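Local coordinates for protein putative beta-glucosidase (PDB 5WAB) that hydrolyses beta-glucosidic linkages as a family 3 glycoside hydrolase, and probably also removes terminal arabinopyranose from ginsenoside Rb2, at residues Asn211-Leu214 against Leu215-Leu219; Pro512-Glu515 against Gly516-Asp519; Val526-Arg529 against Tyr530-Tyr534. All blocks are in the same frame, centred on the assembly; numbering follows the deposited sequence.

Interaction 1 of 3, residues Asn211-Leu214 against Leu215-Leu219; sequences NRWL and LTDVL
Arg-212 O is gripped by two successive amides of the next turn: Thr-216 N lies 2.8 Å from Arg-212 O, tilted from the carbonyl plane, and Asp-217 N reaches Arg-212 O in that plane at 3.1 Å. This shared acceptor marks the switch from alpha-type to wider pi-type bonding. Ahead of it, Leu-215 N donates to Asn-211 O (2.9 Å) in the ordinary i to i+4 manner; beyond it, Val-218 N to Trp-213 O (2.8 Å) and Leu-219 N to Leu-214 O (3.2 Å) both span five residues. Asn-211 is the N-cap, its OD1 accepting from Leu-214 N at 3.2 Å; the amide comes from above the side-chain carbonyl plane, 71° out of it.

The widened turn sets the side-chain pairing. Trp-213 CG stands anti to its own N (chi1 173°), which carries the indole forward along the helix and over Val-218, five residues on. Val-218 CG2 lies over one face of the six-membered ring in a CH-pi contact, displaced toward the rim and 3.5 Å from Trp-213 CE2. Asp-217 takes the indole's edge instead: its OD2 comes within 3.6 Å of Trp-213 CD1, near the ring plane, with carboxylate and ring 89° apart. On another flank, Thr-216 CG2 rests over one face of the guanidinium at the end of the extended Arg-212 chain, while Thr-216 OG1 is hydrogen-bonded to Ala-245 O.

Helix 212-222 belongs to the crossover between parallel strands 195-198 and 228-230 of the TIM-barrel-type N-terminal domain. Leu-214 and Leu-219 pack on Phe-155 of strand 149-155, Leu-215 and Leu-219 on Val-229 of strand 228-230, and Trp-213 leans on Gln-173, Leu-176 and Arg-177 of helix 173-180.

Interaction 2 of 3, residues Pro512-Glu515 against Gly516-Asp519; sequences PGEE and GHVD
Glu-514 and His-517 clasp each other through both backbone groups, and this is the tight part of the contact. Glu-514 N donates to His-517 O at 2.9 Å, and His-517 N returns to Glu-514 O at 3.0 Å, the latter from well above the carbonyl plane, 52° out of it. Just behind the clasp the two arms of the turn run so close that a side chain on Gly-513 would collide with His-517 O and Val-518 CB. Val-518, buried, sets its CB 3.7 Å from Pro-512 O, an oxygen that also accepts from Gln-160 NE2.

His-517 holds its CG between backbone N and carbonyl carbon (chi1 66°), and the imidazole is thereby folded back over the turn. Glu-514 O sits over one ring face, 3.2 Å from His-517 CD2, whereas Glu-515 O lies at the ring's edge. His-517 ND1 donates to Asp-519 OD1 (3.1 Å), meeting it from above the carboxylate plane, and Asn-170 ND2 also bonds this oxygen.

The outer side is looser and mediated by solvent. The two exposed glutamates are linked to the histidine through one water, which donates to Glu-514 OE2 and, at 2.6 Å, to Glu-515 OE1, and bonds His-517 NE2 at 2.9 Å.

With left-handed backbone angles at both Glu-515 and Gly-516, this is a type I' turn, the kind that closes two-residue beta hairpins, here with a single antiparallel bridge. It delivers strand 517-519 to the edge of a small mixed sheet beside strand 168-170, thus joining C-terminal and N-terminal family regions.

Interaction 3 of 3, residues Val526-Arg529 against Tyr530-Tyr534; sequences VGYR and YYDTY
Gly-527 O accepts two backbone amides of the following turn. Tyr-530 N approaches it at 2.9 Å from above the carbonyl plane, 44° out of it, while Tyr-531 N lies 3.2 Å from Gly-527 O and in that plane. Gly-527 is the N-cap, and its positive phi suits a glycine. The next bond, Asp-532 N to Tyr-528 O at 2.8 Å, continues the turn. Thr-533 OG1 then donates to Arg-529 O, nearly in line with that carbonyl.

Among the aromatic contacts, Tyr-531 directs CD2 to within 3.3 Å of Gly-527 O, while Tyr-528 CA touches the edge of the same ring. With CG between backbone N and carbonyl carbon (chi1 77°), the Tyr-528 ring runs past Asp-532 and presents its CD2 edge to that residue. Asp-532 OD2 meets this edge in plane, 3.3 Å from Tyr-528 CD2, with ring and carboxylate planes 55° apart. Arg-529 CG stands over one face of the Tyr-528 ring.

The charged and polar ends are paired with other parts of the chain: Asp-532 forms a salt bridge from OD1 to Arg-653 and a hydrogen bond from OD2 to His-600. Arg-529 divides its guanidinium between Asp-128 and Glu-601, and Tyr-528 OH also bonds Asp-128. An alanine at Asp-532 would probably leave Arg-653 without this carboxylate and His-600 without its partner, and strip the Tyr-528 ring edge of its neighbour.

The whole is a short, glycine-capped helical turn at a domain junction: its buried charges link the N-terminal domain, through Asp-128, to the fibronectin type III-like domain, through His-600 and Glu-601, an interface consistent with the multidomain build of this family.

Interaction 3 is the most buried of the three, interaction 1 is partly buried, and interaction 2 lies at the surface. Interactions 1 and 3 are both helical turns with an N-cap, Asn-211 in one and Gly-527 in the other, whereas interaction 2 is a type I' beta turn. Chemistry follows place: helix 212-222 turns leucines to the barrel strands, the 512-519 turn exposes glutamates to water, and 526-534 sends buried charged groups to partners elsewhere in the chain. Interactions 2 and 3 both belong to the C-terminal family region, their nearest atoms about 10 Å apart. Helix 173-180 borders both interaction 1, through Trp-213, and interaction 3, through Val-526 and Arg-529.

Interaction 1 of 3, residues Asn211-Leu214 against Leu215-Leu219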
ATOM      1  N   ASN A 211      -2.743  21.348 -10.572  1.00 16.69           N
ATOM      2  CA  ASN A 211      -1.416  21.087 -11.122  1.00 19.54           C
ATOM      3  C   ASN A 211      -1.589  20.491 -12.517  1.00 20.52           C
ATOM      4  O   ASN A 211      -1.814  19.286 -12.663  1.00 20.77           O
ATOM      5  CB  ASN A 211      -0.647  20.149 -10.195  1.00 18.89           C
ATOM      6  CG  ASN A 211       0.846  20.149 -10.454  1.00 18.65           C
ATOM      7  OD1 ASN A 211       1.303  20.446 -11.561  1.00 19.64           O
ATOM      8  ND2 ASN A 211       1.618  19.785  -9.431  1.00 16.50           N
ATOM      9  N   ARG A 212      -1.480  21.333 -13.544  1.00 21.96           N
ATOM     10  CA  ARG A 212      -1.665  20.842 -14.907  1.00 25.53           C
ATOM     11  C   ARG A 212      -0.547  19.889 -15.310  1.00 23.47           C
ATOM     12  O   ARG A 212      -0.787  18.904 -16.020  1.00 23.91           O
ATOM     13  CB  ARG A 212      -1.742  22.012 -15.889  1.00 30.06           C
ATOM     14  CG  ARG A 212      -1.936  21.572 -17.324  1.00 32.77           C
ATOM     15  CD  ARG A 212      -2.284  22.742 -18.217  1.00 37.05           C
ATOM     16  NE  ARG A 212      -2.358  22.337 -19.614  1.00 41.26           N
ATOM     17  CZ  ARG A 212      -3.438  21.799 -20.182  1.00 43.96           C
ATOM     18  NH1 ARG A 212      -4.542  21.598 -19.469  1.00 43.09           N
ATOM     19  NH2 ARG A 212      -3.419  21.463 -21.466  1.00 46.86           N
ATOM     20  N   TRP A 213       0.683  20.170 -14.877  1.00 21.23           N
ATOM     21  CA  TRP A 213       1.778  19.249 -15.146  1.00 20.34           C
ATOM     22  C   TRP A 213       1.472  17.866 -14.592  1.00 18.05           C
ATOM     23  O   TRP A 213       1.682  16.853 -15.268  1.00 15.58           O
ATOM     24  CB  TRP A 213       3.079  19.790 -14.556  1.00 20.80           C
ATOM     25  CG  TRP A 213       4.217  18.829 -14.656  1.00 22.02           C
ATOM     26  CD1 TRP A 213       4.969  18.566 -15.763  1.00 23.97           C
ATOM     27  CD2 TRP A 213       4.742  18.004 -13.609  1.00 21.57           C
ATOM     28  NE1 TRP A 213       5.929  17.629 -15.471  1.00 24.14           N
ATOM     29  CE2 TRP A 213       5.812  17.272 -14.152  1.00 22.62           C
ATOM     30  CE3 TRP A 213       4.411  17.818 -12.264  1.00 21.46           C
ATOM     31  CZ2 TRP A 213       6.554  16.363 -13.398  1.00 21.22           C
ATOM     32  CZ3 TRP A 213       5.149  16.917 -11.517  1.00 20.96           C
ATOM     33  CH2 TRP A 213       6.204  16.200 -12.086  1.00 20.49           C
ATOM     34  N   LEU A 214       0.951  17.809 -13.369  1.00 15.64           N
ATOM     35  CA  LEU A 214       0.668  16.523 -12.749  1.00 16.33           C
ATOM     36  C   LEU A 214      -0.506  15.834 -13.434  1.00 17.18           C
ATOM     37  O   LEU A 214      -0.386  14.693 -13.897  1.00 18.82           O
ATOM     38  CB  LEU A 214       0.395  16.728 -11.255  1.00 16.64           C
ATOM     39  CG  LEU A 214       0.197  15.473 -10.406  1.00 17.57           C
ATOM     40  CD1 LEU A 214       1.508  14.700 -10.300  1.00 17.33           C
ATOM     41  CD2 LEU A 214      -0.328  15.843  -9.023  1.00 17.35           C
ATOM     42  N   LEU A 215      -1.646  16.528 -13.537  1.00 17.66           N
ATOM     43  CA  LEU A 215      -2.888  15.910 -13.988  1.00 15.79           C
ATOM     44  C   LEU A 215      -2.972  15.751 -15.503  1.00 18.78           C
ATOM     45  O   LEU A 215      -3.787  14.953 -15.980  1.00 19.47           O
ATOM     46  CB  LEU A 215      -4.084  16.727 -13.503  1.00 16.77           C
ATOM     47  CG  LEU A 215      -4.255  16.958 -11.998  1.00 17.83           C
ATOM     48  CD1 LEU A 215      -5.578  17.675 -11.711  1.00 15.31           C
ATOM     49  CD2 LEU A 215      -4.178  15.641 -11.241  1.00 15.80           C
ATOM     50  N   THR A 216      -2.166  16.486 -16.273  1.00 18.76           N
ATOM     51  CA  THR A 216      -2.270  16.440 -17.726  1.00 20.10           C
ATOM     52  C   THR A 216      -0.950  16.055 -18.377  1.00 22.30           C
ATOM     53  O   THR A 216      -0.906  15.063 -19.109  1.00 22.29           O
ATOM     54  CB  THR A 216      -2.764  17.789 -18.270  1.00 21.47           C
ATOM     55  OG1 THR A 216      -4.037  18.100 -17.694  1.00 18.26           O
ATOM     56  CG2 THR A 216      -2.912  17.732 -19.795  1.00 18.41           C
ATOM     57  N   ASP A 217       0.130  16.804 -18.124  1.00 23.21           N
ATOM     58  CA  ASP A 217       1.418  16.507 -18.752  1.00 24.35           C
ATOM     59  C   ASP A 217       1.880  15.091 -18.429  1.00 24.16           C
ATOM     60  O   ASP A 217       2.197  14.309 -19.331  1.00 25.13           O
ATOM     61  CB  ASP A 217       2.472  17.519 -18.302  1.00 24.73           C
ATOM     62  CG  ASP A 217       2.158  18.926 -18.756  1.00 26.11           C
ATOM     63  OD1 ASP A 217       1.144  19.101 -19.451  1.00 27.05           O
ATOM     64  OD2 ASP A 217       2.922  19.856 -18.420  1.00 27.47           O
ATOM     65  N   VAL A 218       1.935  14.749 -17.144  1.00 22.54           N
ATOM     66  CA  VAL A 218       2.407  13.428 -16.736  1.00 22.68           C
ATOM     67  C   VAL A 218       1.310  12.385 -16.896  1.00 20.54           C
ATOM     68  O   VAL A 218       1.453  11.413 -17.647  1.00 20.53           O
ATOM     69  CB  VAL A 218       2.910  13.459 -15.280  1.00 23.45           C
ATOM     70  CG1 VAL A 218       3.172  12.045 -14.799  1.00 22.93           C
ATOM     71  CG2 VAL A 218       4.159  14.322 -15.149  1.00 24.13           C
ATOM     72  N   LEU A 219       0.196  12.585 -16.194  1.00 19.05           N
ATOM     73  CA  LEU A 219      -0.809  11.537 -16.059  1.00 18.91           C
ATOM     74  C   LEU A 219      -1.373  11.116 -17.413  1.00 19.94           C
ATOM     75  O   LEU A 219      -1.463   9.919 -17.715  1.00 19.26           O
ATOM     76  CB  LEU A 219      -1.918  12.018 -15.120  1.00 18.85           C
ATOM     77  CG  LEU A 219      -3.087  11.077 -14.828  1.00 18.52           C
ATOM     78  CD1 LEU A 219      -2.603   9.787 -14.179  1.00 18.03           C
ATOM     79  CD2 LEU A 219      -4.107  11.775 -13.949  1.00 18.52           C
TER

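Interaction 2 of 3, residues Pro512-Glu515 against Gly516-Asp519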
ATOM      1  N   PRO A 512       7.589  16.819  10.494  1.00 22.10           N
ATOM      2  CA  PRO A 512       6.647  16.903   9.372  1.00 19.83           C
ATOM      3  C   PRO A 512       6.742  18.196   8.574  1.00 20.89           C
ATOM      4  O   PRO A 512       5.810  18.526   7.835  1.00 20.51           O
ATOM      5  CB  PRO A 512       5.295  16.836  10.070  1.00 20.28           C
ATOM      6  CG  PRO A 512       5.540  17.589  11.340  1.00 21.92           C
ATOM      7  CD  PRO A 512       6.972  17.299  11.745  1.00 21.96           C
ATOM      8  N   GLY A 513       7.839  18.925   8.726  1.00 20.10           N
ATOM      9  CA  GLY A 513       7.999  20.195   8.053  1.00 17.35           C
ATOM     10  C   GLY A 513       7.600  21.359   8.936  1.00 18.35           C
ATOM     11  O   GLY A 513       7.275  21.211  10.118  1.00 16.77           O
ATOM     12  N   GLU A 514       7.608  22.543   8.326  1.00 18.94           N
ATOM     13  CA  GLU A 514       7.388  23.784   9.052  1.00 20.44           C
ATOM     14  C   GLU A 514       6.948  24.868   8.083  1.00 20.52           C
ATOM     15  O   GLU A 514       7.322  24.853   6.909  1.00 24.00           O
ATOM     16  CB  GLU A 514       8.662  24.223   9.774  1.00 19.18           C
ATOM     17  CG  GLU A 514       9.744  24.646   8.808  1.00 19.31           C
ATOM     18  CD  GLU A 514      11.101  24.677   9.443  1.00 20.46           C
ATOM     19  OE1 GLU A 514      11.365  23.809  10.299  1.00 20.43           O
ATOM     20  OE2 GLU A 514      11.900  25.565   9.082  1.00 20.18           O
ATOM     21  N   GLU A 515       6.153  25.809   8.592  1.00 18.86           N
ATOM     22  CA  GLU A 515       5.800  27.027   7.860  1.00 20.91           C
ATOM     23  C   GLU A 515       5.257  26.705   6.469  1.00 19.68           C
ATOM     24  O   GLU A 515       5.648  27.309   5.466  1.00 17.60           O
ATOM     25  CB  GLU A 515       7.006  27.965   7.774  1.00 23.45           C
ATOM     26  CG  GLU A 515       7.481  28.480   9.124  1.00 26.72           C
ATOM     27  CD  GLU A 515       8.518  29.590   9.012  1.00 27.77           C
ATOM     28  OE1 GLU A 515       9.404  29.509   8.134  1.00 27.25           O
ATOM     29  OE2 GLU A 515       8.445  30.547   9.810  1.00 28.72           O
ATOM     30  N   GLY A 516       4.383  25.703   6.400  1.00 18.97           N
ATOM     31  CA  GLY A 516       3.695  25.380   5.172  1.00 16.62           C
ATOM     32  C   GLY A 516       4.468  24.553   4.168  1.00 17.14           C
ATOM     33  O   GLY A 516       3.999  24.400   3.035  1.00 17.13           O
ATOM     34  N   HIS A 517       5.636  24.020   4.520  1.00 16.96           N
ATOM     35  CA  HIS A 517       6.378  23.219   3.558  1.00 18.17           C
ATOM     36  C   HIS A 517       7.173  22.133   4.263  1.00 18.90           C
ATOM     37  O   HIS A 517       7.576  22.286   5.416  1.00 19.68           O
ATOM     38  CB  HIS A 517       7.315  24.078   2.708  1.00 20.47           C
ATOM     39  CG  HIS A 517       8.427  24.717   3.479  1.00 23.44           C
ATOM     40  ND1 HIS A 517       9.681  24.155   3.583  1.00 24.30           N
ATOM     41  CD2 HIS A 517       8.482  25.887   4.159  1.00 24.60           C
ATOM     42  CE1 HIS A 517      10.455  24.945   4.306  1.00 25.07           C
ATOM     43  NE2 HIS A 517       9.752  26.004   4.667  1.00 24.47           N
ATOM     44  N   VAL A 518       7.393  21.033   3.546  1.00 16.99           N
ATOM     45  CA  VAL A 518       8.234  19.934   4.007  1.00 18.63           C
ATOM     46  C   VAL A 518       9.121  19.501   2.838  1.00 19.03           C
ATOM     47  O   VAL A 518       8.618  19.150   1.764  1.00 16.89           O
ATOM     48  CB  VAL A 518       7.406  18.752   4.555  1.00 19.75           C
ATOM     49  CG1 VAL A 518       6.313  18.322   3.575  1.00 19.24           C
ATOM     50  CG2 VAL A 518       8.304  17.592   4.930  1.00 20.39           C
ATOM     51  N   ASP A 519      10.437  19.571   3.032  1.00 20.29           N
ATOM     52  CA  ASP A 519      11.410  19.323   1.974  1.00 19.71           C
ATOM     53  C   ASP A 519      11.856  17.866   2.017  1.00 20.76           C
ATOM     54  O   ASP A 519      12.412  17.410   3.022  1.00 19.74           O
ATOM     55  CB  ASP A 519      12.611  20.252   2.129  1.00 19.94           C
ATOM     56  CG  ASP A 519      12.212  21.708   2.188  1.00 23.82           C
ATOM     57  OD1 ASP A 519      11.083  22.034   1.756  1.00 24.97           O
ATOM     58  OD2 ASP A 519      13.027  22.531   2.658  1.00 25.21           O
TER
HETATM   59  O   HOH W   1      10.539  27.468   7.056  1.00 21.38           O

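Interaction 3 of 3, residues Val526-Arg529 against Tyr530-Tyr534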
ATOM      1  N   VAL A 526      14.667   6.445   0.505  1.00 22.16           N
ATOM      2  CA  VAL A 526      13.525   6.292   1.394  1.00 22.01           C
ATOM      3  C   VAL A 526      13.502   4.857   1.896  1.00 21.78           C
ATOM      4  O   VAL A 526      13.639   3.915   1.105  1.00 22.50           O
ATOM      5  CB  VAL A 526      12.213   6.643   0.671  1.00 22.23           C
ATOM      6  CG1 VAL A 526      11.020   6.386   1.575  1.00 22.52           C
ATOM      7  CG2 VAL A 526      12.244   8.094   0.213  1.00 22.57           C
ATOM      8  N   GLY A 527      13.339   4.694   3.206  1.00 19.64           N
ATOM      9  CA  GLY A 527      13.217   3.356   3.761  1.00 20.20           C
ATOM     10  C   GLY A 527      14.480   2.546   3.559  1.00 18.47           C
ATOM     11  O   GLY A 527      15.601   3.043   3.724  1.00 15.82           O
ATOM     12  N   TYR A 528      14.303   1.285   3.149  1.00 17.96           N
ATOM     13  CA  TYR A 528      15.449   0.395   2.994  1.00 19.38           C
ATOM     14  C   TYR A 528      16.416   0.881   1.925  1.00 18.66           C
ATOM     15  O   TYR A 528      17.593   0.504   1.955  1.00 19.31           O
ATOM     16  CB  TYR A 528      14.989  -1.026   2.655  1.00 20.05           C
ATOM     17  CG  TYR A 528      14.555  -1.192   1.223  1.00 19.86           C
ATOM     18  CD1 TYR A 528      13.283  -0.813   0.818  1.00 19.07           C
ATOM     19  CD2 TYR A 528      15.416  -1.726   0.272  1.00 20.85           C
ATOM     20  CE1 TYR A 528      12.879  -0.960  -0.496  1.00 19.34           C
ATOM     21  CE2 TYR A 528      15.020  -1.876  -1.049  1.00 20.44           C
ATOM     22  CZ  TYR A 528      13.750  -1.486  -1.425  1.00 18.96           C
ATOM     23  OH  TYR A 528      13.342  -1.629  -2.732  1.00 17.75           O
ATOM     24  N   ARG A 529      15.955   1.722   0.998  1.00 17.38           N
ATOM     25  CA  ARG A 529      16.869   2.302   0.023  1.00 17.50           C
ATOM     26  C   ARG A 529      17.996   3.060   0.709  1.00 17.57           C
ATOM     27  O   ARG A 529      19.128   3.070   0.215  1.00 18.62           O
ATOM     28  CB  ARG A 529      16.103   3.227  -0.920  1.00 16.76           C
ATOM     29  CG  ARG A 529      15.293   2.501  -1.956  1.00 16.76           C
ATOM     30  CD  ARG A 529      14.366   3.452  -2.710  1.00 16.24           C
ATOM     31  NE  ARG A 529      13.896   2.861  -3.956  1.00 15.32           N
ATOM     32  CZ  ARG A 529      12.913   1.971  -4.037  1.00 15.51           C
ATOM     33  NH1 ARG A 529      12.288   1.558  -2.944  1.00 13.92           N
ATOM     34  NH2 ARG A 529      12.558   1.487  -5.217  1.00 18.92           N
ATOM     35  N   TYR A 530      17.711   3.686   1.849  1.00 17.81           N
ATOM     36  CA  TYR A 530      18.758   4.343   2.621  1.00 20.91           C
ATOM     37  C   TYR A 530      19.495   3.345   3.510  1.00 23.47           C
ATOM     38  O   TYR A 530      20.730   3.359   3.584  1.00 23.67           O
ATOM     39  CB  TYR A 530      18.161   5.467   3.472  1.00 20.38           C
ATOM     40  CG  TYR A 530      19.139   6.029   4.474  1.00 21.62           C
ATOM     41  CD1 TYR A 530      20.090   6.962   4.091  1.00 22.47           C
ATOM     42  CD2 TYR A 530      19.137   5.602   5.796  1.00 23.55           C
ATOM     43  CE1 TYR A 530      20.997   7.474   4.998  1.00 23.81           C
ATOM     44  CE2 TYR A 530      20.048   6.104   6.710  1.00 23.65           C
ATOM     45  CZ  TYR A 530      20.971   7.037   6.304  1.00 24.34           C
ATOM     46  OH  TYR A 530      21.874   7.543   7.207  1.00 27.29           O
ATOM     47  N   TYR A 531      18.747   2.484   4.210  1.00 24.17           N
ATOM     48  CA  TYR A 531      19.358   1.579   5.179  1.00 24.40           C
ATOM     49  C   TYR A 531      20.352   0.640   4.509  1.00 25.41           C
ATOM     50  O   TYR A 531      21.464   0.440   5.009  1.00 25.42           O
ATOM     51  CB  TYR A 531      18.274   0.773   5.895  1.00 24.07           C
ATOM     52  CG  TYR A 531      17.370   1.581   6.803  1.00 24.86           C
ATOM     53  CD1 TYR A 531      17.887   2.383   7.818  1.00 25.39           C
ATOM     54  CD2 TYR A 531      15.992   1.562   6.623  1.00 24.35           C
ATOM     55  CE1 TYR A 531      17.047   3.125   8.641  1.00 24.47           C
ATOM     56  CE2 TYR A 531      15.153   2.298   7.429  1.00 23.74           C
ATOM     57  CZ  TYR A 531      15.679   3.074   8.434  1.00 24.48           C
ATOM     58  OH  TYR A 531      14.815   3.798   9.220  1.00 24.89           O
ATOM     59  N   ASP A 532      19.978   0.069   3.364  1.00 25.92           N
ATOM     60  CA  ASP A 532      20.834  -0.908   2.705  1.00 26.75           C
ATOM     61  C   ASP A 532      22.020  -0.264   2.001  1.00 26.56           C
ATOM     62  O   ASP A 532      22.985  -0.960   1.676  1.00 27.61           O
ATOM     63  CB  ASP A 532      20.010  -1.737   1.717  1.00 26.94           C
ATOM     64  CG  ASP A 532      18.865  -2.490   2.396  1.00 28.30           C
ATOM     65  OD1 ASP A 532      18.781  -2.479   3.647  1.00 28.22           O
ATOM     66  OD2 ASP A 532      18.042  -3.088   1.675  1.00 28.60           O
ATOM     67  N   THR A 533      21.970   1.038   1.753  1.00 26.93           N
ATOM     68  CA  THR A 533      23.064   1.725   1.080  1.00 26.05           C
ATOM     69  C   THR A 533      24.139   2.205   2.043  1.00 27.82           C
ATOM     70  O   THR A 533      25.326   2.196   1.691  1.00 27.68           O
ATOM     71  CB  THR A 533      22.515   2.911   0.287  1.00 23.72           C
ATOM     72  OG1 THR A 533      21.461   2.449  -0.566  1.00 22.79           O
ATOM     73  CG2 THR A 533      23.610   3.560  -0.550  1.00 23.58           C
ATOM     74  N   TYR A 534      23.754   2.618   3.254  1.00 29.35           N
ATOM     75  CA  TYR A 534      24.691   3.171   4.223  1.00 31.46           C
ATOM     76  C   TYR A 534      24.950   2.220   5.388  1.00 31.61           C
ATOM     77  O   TYR A 534      25.425   2.654   6.442  1.00 32.71           O
ATOM     78  CB  TYR A 534      24.178   4.521   4.720  1.00 33.14           C
ATOM     79  CG  TYR A 534      24.159   5.548   3.619  1.00 34.81           C
ATOM     80  CD1 TYR A 534      23.067   5.660   2.774  1.00 34.45           C
ATOM     81  CD2 TYR A 534      25.251   6.377   3.394  1.00 36.32           C
ATOM     82  CE1 TYR A 534      23.051   6.579   1.747  1.00 34.45           C
ATOM     83  CE2 TYR A 534      25.241   7.304   2.370  1.00 36.19           C
ATOM     84  CZ  TYR A 534      24.140   7.399   1.548  1.00 37.46           C
ATOM     85  OH  TYR A 534      24.120   8.318   0.525  1.00 41.74           O
TER